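SLT domain-containing protein (Bdellovibrio bacteriovorus HD100, PDB 6TAB) probably hydrolyses peptidoglycan as a lysozyme of altered substrate specificity, easing the exit of the predatory bacterium from its prey cell. Local coordinates at residues Asn104-Ile109 and Leu123-Arg128; Leu115-Tyr120 and Lys129-Phe134; Ser176-Ala179 and Gly183-Ser186. One frame throughout, in Å; residues are numbered along the deposited sequence.

Interaction 1. Residues Asn104-Ile109 and Leu123-Arg128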
# COMPACT_ATOMS: atom_id res chain seq x y z
N ASN A 104 2.93 -9.81 -10.11
CA ASN A 104 1.77 -10.64 -9.71
C ASN A 104 0.58 -9.76 -9.31
O ASN A 104 -0.57 -9.99 -9.73
CB ASN A 104 2.14 -11.68 -8.63
CG ASN A 104 3.32 -12.51 -9.08
OD1 ASN A 104 3.24 -13.27 -10.05
ND2 ASN A 104 4.46 -12.30 -8.42
N LEU A 105 0.87 -8.68 -8.55
CA LEU A 105 -0.15 -7.68 -8.19
C LEU A 105 -0.90 -7.19 -9.46
O LEU A 105 -2.16 -7.07 -9.47
CB LEU A 105 0.51 -6.51 -7.45
CG LEU A 105 -0.38 -5.29 -7.12
CD1 LEU A 105 -1.51 -5.67 -6.18
CD2 LEU A 105 0.45 -4.16 -6.51
N LEU A 106 -0.12 -6.87 -10.50
CA LEU A 106 -0.64 -6.24 -11.74
C LEU A 106 -1.29 -7.24 -12.72
O LEU A 106 -1.80 -6.83 -13.75
CB LEU A 106 0.49 -5.42 -12.39
CG LEU A 106 0.93 -4.17 -11.59
CD1 LEU A 106 2.25 -3.64 -12.08
CD2 LEU A 106 -0.12 -3.08 -11.58
N ASP A 107 -1.29 -8.53 -12.39
CA ASP A 107 -2.01 -9.59 -13.16
C ASP A 107 -3.35 -9.99 -12.50
O ASP A 107 -4.11 -10.77 -13.08
CB ASP A 107 -1.15 -10.85 -13.36
CG ASP A 107 -0.12 -10.76 -14.49
OD1 ASP A 107 -0.32 -9.97 -15.43
OD2 ASP A 107 0.87 -11.49 -14.42
N VAL A 108 -3.62 -9.55 -11.27
CA VAL A 108 -4.87 -9.95 -10.58
C VAL A 108 -6.07 -9.19 -11.17
O VAL A 108 -5.98 -7.98 -11.41
CB VAL A 108 -4.78 -9.66 -9.05
CG1 VAL A 108 -6.05 -10.01 -8.30
CG2 VAL A 108 -3.59 -10.35 -8.45
N ILE A 109 -7.21 -9.85 -11.33
CA ILE A 109 -8.46 -9.18 -11.56
C ILE A 109 -9.27 -9.37 -10.25
O ILE A 109 -9.77 -10.49 -9.92
CB ILE A 109 -9.28 -9.73 -12.77
CG1 ILE A 109 -8.47 -9.54 -14.05
CG2 ILE A 109 -10.67 -9.09 -12.90
CD1 ILE A 109 -9.06 -10.15 -15.29
N LEU A 123 -8.89 -1.74 -17.59
CA LEU A 123 -7.68 -0.90 -17.48
C LEU A 123 -6.50 -1.54 -18.24
O LEU A 123 -6.26 -2.76 -18.16
CB LEU A 123 -7.30 -0.68 -16.01
CG LEU A 123 -8.33 0.05 -15.14
CD1 LEU A 123 -7.78 0.23 -13.72
CD2 LEU A 123 -8.75 1.39 -15.74
N SER A 124 -5.71 -0.71 -18.94
CA SER A 124 -4.39 -1.08 -19.49
C SER A 124 -3.37 -1.30 -18.36
O SER A 124 -3.58 -0.85 -17.21
CB SER A 124 -3.89 0.02 -20.44
OG SER A 124 -3.54 1.17 -19.69
N TYR A 125 -2.22 -1.88 -18.73
CA TYR A 125 -1.11 -2.01 -17.77
C TYR A 125 -0.72 -0.64 -17.19
O TYR A 125 -0.56 -0.50 -15.98
CB TYR A 125 0.08 -2.73 -18.42
CG TYR A 125 1.24 -3.01 -17.49
CD1 TYR A 125 1.19 -4.00 -16.52
CD2 TYR A 125 2.44 -2.32 -17.60
CE1 TYR A 125 2.26 -4.27 -15.68
CE2 TYR A 125 3.53 -2.58 -16.78
CZ TYR A 125 3.45 -3.55 -15.79
OH TYR A 125 4.51 -3.87 -14.98
N ALA A 126 -0.52 0.36 -18.07
CA ALA A 126 -0.14 1.74 -17.61
C ALA A 126 -1.18 2.32 -16.64
O ALA A 126 -0.79 2.93 -15.62
CB ALA A 126 0.03 2.67 -18.79
N GLN A 127 -2.47 2.12 -16.94
CA GLN A 127 -3.54 2.59 -16.06
C GLN A 127 -3.55 1.86 -14.70
O GLN A 127 -3.82 2.48 -13.65
CB GLN A 127 -4.91 2.53 -16.76
CG GLN A 127 -5.11 3.51 -17.94
CD GLN A 127 -6.40 3.25 -18.68
OE1 GLN A 127 -6.78 2.09 -18.95
NE2 GLN A 127 -7.14 4.33 -18.98
N ARG A 128 -3.29 0.52 -14.72
CA ARG A 128 -3.22 -0.22 -13.42
C ARG A 128 -2.05 0.31 -12.57
O ARG A 128 -2.17 0.35 -11.32
CB ARG A 128 -3.12 -1.75 -13.67
CG ARG A 128 -4.37 -2.38 -14.30
CD ARG A 128 -4.44 -3.91 -14.32
NE ARG A 128 -3.33 -4.60 -14.95
CZ ARG A 128 -3.22 -4.92 -16.24
NH1 ARG A 128 -4.06 -4.41 -17.14
NH2 ARG A 128 -2.24 -5.75 -16.62
O HOH W 1 0.21 -7.51 -16.58

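Interaction 2. Residues Leu115-Tyr120 and Lys129-Phe134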
# COMPACT_ATOMS: atom_id res chain seq x y z
N LEU A 115 -16.52 -2.89 -5.53
CA LEU A 115 -16.39 -1.92 -4.43
C LEU A 115 -15.31 -0.88 -4.72
O LEU A 115 -15.56 0.34 -4.67
CB LEU A 115 -16.08 -2.65 -3.11
CG LEU A 115 -15.79 -1.77 -1.89
CD1 LEU A 115 -16.96 -0.88 -1.54
CD2 LEU A 115 -15.36 -2.59 -0.68
N PHE A 116 -14.07 -1.31 -5.00
CA PHE A 116 -12.93 -0.41 -5.11
C PHE A 116 -12.81 0.29 -6.46
O PHE A 116 -12.37 1.46 -6.51
CB PHE A 116 -11.63 -1.16 -4.80
CG PHE A 116 -11.37 -1.36 -3.34
CD1 PHE A 116 -10.73 -0.37 -2.62
CD2 PHE A 116 -11.74 -2.53 -2.68
CE1 PHE A 116 -10.48 -0.53 -1.26
CE2 PHE A 116 -11.47 -2.70 -1.32
CZ PHE A 116 -10.87 -1.68 -0.61
N CYS A 117 -13.11 -0.40 -7.57
CA CYS A 117 -12.77 0.13 -8.91
C CYS A 117 -13.61 -0.58 -9.96
O CYS A 117 -13.19 -1.59 -10.55
CB CYS A 117 -11.27 0.02 -9.21
SG CYS A 117 -10.78 0.78 -10.81
N PRO A 118 -14.88 -0.13 -10.17
CA PRO A 118 -15.79 -0.93 -10.98
C PRO A 118 -15.32 -1.31 -12.40
O PRO A 118 -15.64 -2.43 -12.88
CB PRO A 118 -17.08 -0.07 -10.97
CG PRO A 118 -17.02 0.59 -9.60
CD PRO A 118 -15.56 0.93 -9.39
N LYS A 119 -14.53 -0.43 -13.05
CA LYS A 119 -14.03 -0.65 -14.41
C LYS A 119 -12.62 -1.28 -14.42
O LYS A 119 -11.97 -1.23 -15.48
CB LYS A 119 -14.09 0.64 -15.24
CG LYS A 119 -15.48 1.20 -15.49
CD LYS A 119 -15.43 2.47 -16.36
CE LYS A 119 -16.81 2.90 -16.80
NZ LYS A 119 -16.80 4.25 -17.43
N TYR A 120 -12.17 -1.91 -13.32
CA TYR A 120 -10.80 -2.43 -13.24
C TYR A 120 -10.46 -3.34 -14.44
O TYR A 120 -9.33 -3.31 -14.95
CB TYR A 120 -10.57 -3.15 -11.89
CG TYR A 120 -9.11 -3.35 -11.56
CD1 TYR A 120 -8.43 -4.47 -12.00
CD2 TYR A 120 -8.41 -2.42 -10.80
CE1 TYR A 120 -7.07 -4.65 -11.74
CE2 TYR A 120 -7.05 -2.57 -10.57
CZ TYR A 120 -6.38 -3.71 -11.00
OH TYR A 120 -5.04 -3.87 -10.72
N LYS A 129 -0.91 0.65 -13.20
CA LYS A 129 0.23 1.23 -12.42
C LYS A 129 -0.18 2.60 -11.82
O LYS A 129 0.15 2.90 -10.66
CB LYS A 129 1.51 1.32 -13.25
CG LYS A 129 2.09 -0.05 -13.61
CD LYS A 129 3.60 -0.11 -13.84
CE LYS A 129 4.13 0.79 -14.91
NZ LYS A 129 5.59 0.71 -15.16
N GLN A 130 -0.88 3.44 -12.60
CA GLN A 130 -1.39 4.72 -12.07
C GLN A 130 -2.34 4.48 -10.88
O GLN A 130 -2.28 5.24 -9.86
CB GLN A 130 -2.07 5.55 -13.17
CG GLN A 130 -1.11 6.13 -14.21
CD GLN A 130 -1.84 6.79 -15.35
OE1 GLN A 130 -2.76 7.58 -15.15
NE2 GLN A 130 -1.43 6.49 -16.58
N TYR A 131 -3.25 3.49 -10.99
CA TYR A 131 -4.21 3.14 -9.93
C TYR A 131 -3.47 2.78 -8.63
O TYR A 131 -3.75 3.31 -7.54
CB TYR A 131 -5.12 1.97 -10.41
CG TYR A 131 -6.05 1.50 -9.31
CD1 TYR A 131 -7.22 2.19 -9.01
CD2 TYR A 131 -5.76 0.39 -8.53
CE1 TYR A 131 -8.04 1.86 -7.94
CE2 TYR A 131 -6.59 0.00 -7.49
CZ TYR A 131 -7.73 0.73 -7.18
OH TYR A 131 -8.52 0.37 -6.11
N TRP A 132 -2.52 1.83 -8.74
CA TRP A 132 -1.83 1.33 -7.54
C TRP A 132 -0.96 2.41 -6.89
O TRP A 132 -0.86 2.45 -5.64
CB TRP A 132 -1.08 0.00 -7.81
CG TRP A 132 -2.05 -1.15 -7.79
CD1 TRP A 132 -2.59 -1.80 -8.87
CD2 TRP A 132 -2.75 -1.66 -6.64
NE1 TRP A 132 -3.53 -2.73 -8.46
CE2 TRP A 132 -3.64 -2.68 -7.08
CE3 TRP A 132 -2.66 -1.40 -5.27
CZ2 TRP A 132 -4.50 -3.32 -6.20
CZ3 TRP A 132 -3.46 -2.10 -4.40
CH2 TRP A 132 -4.38 -3.04 -4.85
N ALA A 133 -0.31 3.26 -7.69
CA ALA A 133 0.43 4.41 -7.07
C ALA A 133 -0.52 5.35 -6.28
O ALA A 133 -0.19 5.78 -5.17
CB ALA A 133 1.24 5.15 -8.09
N PHE A 134 -1.72 5.61 -6.82
CA PHE A 134 -2.70 6.42 -6.11
C PHE A 134 -3.14 5.74 -4.81
O PHE A 134 -3.20 6.35 -3.70
CB PHE A 134 -3.91 6.75 -7.00
CG PHE A 134 -4.90 7.66 -6.30
CD1 PHE A 134 -5.88 7.15 -5.46
CD2 PHE A 134 -4.80 9.05 -6.40
CE1 PHE A 134 -6.75 7.98 -4.76
CE2 PHE A 134 -5.66 9.88 -5.69
CZ PHE A 134 -6.63 9.36 -4.86

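Interaction 3. Residues Ser176-Ala179 and Gly183-Ser186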
# COMPACT_ATOMS: atom_id res chain seq x y z
N SER A 176 8.74 -8.13 10.56
CA SER A 176 7.65 -8.52 9.66
C SER A 176 7.99 -8.17 8.21
O SER A 176 7.76 -8.98 7.28
CB SER A 176 6.31 -7.96 10.10
OG SER A 176 6.30 -6.55 9.99
N GLY A 177 8.56 -6.99 7.97
CA GLY A 177 8.92 -6.57 6.60
C GLY A 177 9.97 -7.47 5.95
O GLY A 177 9.92 -7.81 4.78
N ASN A 178 11.02 -7.80 6.71
CA ASN A 178 12.13 -8.57 6.15
C ASN A 178 11.68 -10.01 5.79
O ASN A 178 12.27 -10.60 4.87
CB ASN A 178 13.37 -8.52 7.05
CG ASN A 178 14.24 -7.30 6.83
OD1 ASN A 178 14.04 -6.56 5.85
ND2 ASN A 178 15.22 -7.10 7.72
N ALA A 179 10.60 -10.53 6.38
CA ALA A 179 10.01 -11.84 5.97
C ALA A 179 9.43 -11.80 4.53
O ALA A 179 9.12 -12.86 3.95
CB ALA A 179 8.95 -12.24 6.96
N GLY A 183 14.78 -6.72 2.65
CA GLY A 183 16.21 -6.50 2.81
C GLY A 183 16.58 -5.17 3.48
O GLY A 183 17.55 -4.53 3.08
N PHE A 184 15.86 -4.79 4.54
CA PHE A 184 16.27 -3.66 5.40
C PHE A 184 17.52 -4.05 6.21
O PHE A 184 17.46 -4.97 7.02
CB PHE A 184 15.12 -3.27 6.34
CG PHE A 184 13.85 -2.80 5.67
CD1 PHE A 184 13.83 -1.69 4.81
CD2 PHE A 184 12.64 -3.38 6.00
CE1 PHE A 184 12.64 -1.24 4.27
CE2 PHE A 184 11.44 -2.94 5.45
CZ PHE A 184 11.44 -1.85 4.60
N LYS A 185 18.63 -3.33 6.02
CA LYS A 185 19.90 -3.65 6.72
C LYS A 185 19.92 -3.12 8.17
O LYS A 185 20.57 -3.72 9.03
CB LYS A 185 21.08 -3.13 5.90
CG LYS A 185 21.32 -3.90 4.60
CD LYS A 185 22.64 -3.61 3.93
CE LYS A 185 22.84 -2.15 3.56
NZ LYS A 185 21.88 -1.69 2.53
N SER A 186 19.21 -2.02 8.43
CA SER A 186 19.11 -1.39 9.74
C SER A 186 17.78 -0.64 9.85
O SER A 186 17.06 -0.47 8.85
CB SER A 186 20.25 -0.44 10.01
OG SER A 186 20.10 0.76 9.27
O HOH W 2 14.69 -9.49 3.72

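Interaction 1. Residues Asn104-Ile109 and Leu123-Arg128
The guanidinium of R128 meets the main-chain oxygen of L106 with two of its N-H groups. R128 NE donates to L106 O at 3.0 Å with an N-H...O angle of 132°, the donor lying 20° off the carbonyl plane. A weak second bond runs from R128 NH2 to L106 O at 3.1 Å. A bend at chi3 (-56°) turns the group toward this oxygen, while R128 NH1 reaches back to L123 O in another weak bond of 2.9 Å. Water 1, which donates to D107 OD1, takes a weak bond from R128 NH2.

The apolar part is carried by L106. Its CD1 lies 3.7 Å from Y125 CE1, the leucine and tyrosine side chains crossing at about a right angle, and its CD2 lies 3.9 Å from R128 CB. The phenol OH of Y125 is hydrogen-bonded to D99 of helix 87-101.

The start of helix 125-144 is closed by a capping box: Q127 N donates to S124 OG and S124 N to Q127 OE1.

All three guanidinium nitrogens therefore have oxygen partners; their bonds tie the loop after helix 87-101 to the first turn of helix 125-144, and the cation probably polarises the L106 carbonyl.

Interaction 2. Residues Leu115-Tyr120 and Lys129-Phe134
Y131 offers one ring face to two groups of the 115-120 segment: the edge of Y120 and, obliquely, the C117 side chain. The edge-to-face pair is nearly perpendicular, planes at 83° and centroids 5.6 Å apart, with Y120 CE2 3.8 Å from Y131 CD2. On the same face, C117 SG sits 4.7 Å from the Y131 ring centroid and 35° off its normal, a sulfur-aromatic contact, while C117 CB is 3.9 Å from Y131 CE1. At the edge of the Y131 ring, in its plane, lies W132 CD1. The indole of W132 has Y131 CD2 above one face, toward the rim, and the hydroxyl of Y120 at its edge. There W132 NE1 donates to Y120 OH over 2.9 Å, with an N-H...O angle of 156° and the oxygen almost in the indole plane. CG of Y120 stands anti to its own nitrogen, which carries the phenol across to helix 125-144.

These aromatics belong to the lysozyme-like SLT fold. They join helix 125-144 to the chain just after helix 113-116, where C117 leaves helical geometry and begins a type I turn closed by Y120 N to C117 O. C117 is also disulfide-bonded to C253, so the same spot receives the C-terminal chain.

The phenol end of Y131 lies beside F116, its OH 3.7 Å from F116 CB. Its polar partner comes from helix 238-248: S247 OG is hydrogen-bonded to Y131 OH and also to F116 O.

Interaction 3. Residues Ser176-Ala179 and Gly183-Ser186
F184 N donates to N178 OD1 over 2.9 Å, at an N-H...O angle of 150°, and the same carboxamide returns a bond through its other end: N178 ND2 donates to F184 O at 3.2 Å. One amide thus pairs with both polar main-chain atoms of a single residue, closing a nine-membered hydrogen-bonded ring that fixes its rotation about chi2. In the lysozyme-like SLT domain this joins helix 174-178, at N178, to the loop that leads on to helix 193-211.

The two bonds differ in orientation. The one from ND2 is the straighter, at 165°, and lies in the F184 carbonyl plane on a lone pair, with F184 O close to the plane of the amide. The one to OD1 is approached by a donor tilted somewhat from the plane of the side-chain carbonyl. G183 N is also near, 3.3 Å from N178 OD1, but the angle is too poor for a bond.

The F184 side chain is buried. With CG anti to the carbonyl carbon (chi1 -62°), the ring lies beside the carboxamide, CD2 3.5 Å from N178 OD1, and runs on past the buried G177, with F184 CE2 4.6 Å from G177 CA. Beyond, the ring packs on I172, L190 and Q195, and on C199, whose disulfide partner C182 immediately precedes G183.

G183 adopts a positive phi, a conformation glycine reaches easily. Its N-H finds its acceptor in water 2, which lies 3.0 Å from G183 N and donates to N178 O at 2.9 Å.

Interactions 1 and 2 are neighbours, their centres about 9 Å apart, and share helix 125-144: one uses its first turn, the other the turns that follow. Their segments alternate along the chain. They touch directly, W132 packing on L105 and L106, and Y120 on V108 and R128. Interaction 3 comes later in sequence, its centre about 26 Å from that of interaction 1 and about 28 Å from that of interaction 2, with which it lies on opposite sides of the chain's centre. Interactions 1 and 2 thus form one continuous packing region around the start of helix 125-144, while interaction 3 is a separate local closure; helix 193-211 connects them, touching L105 and F184.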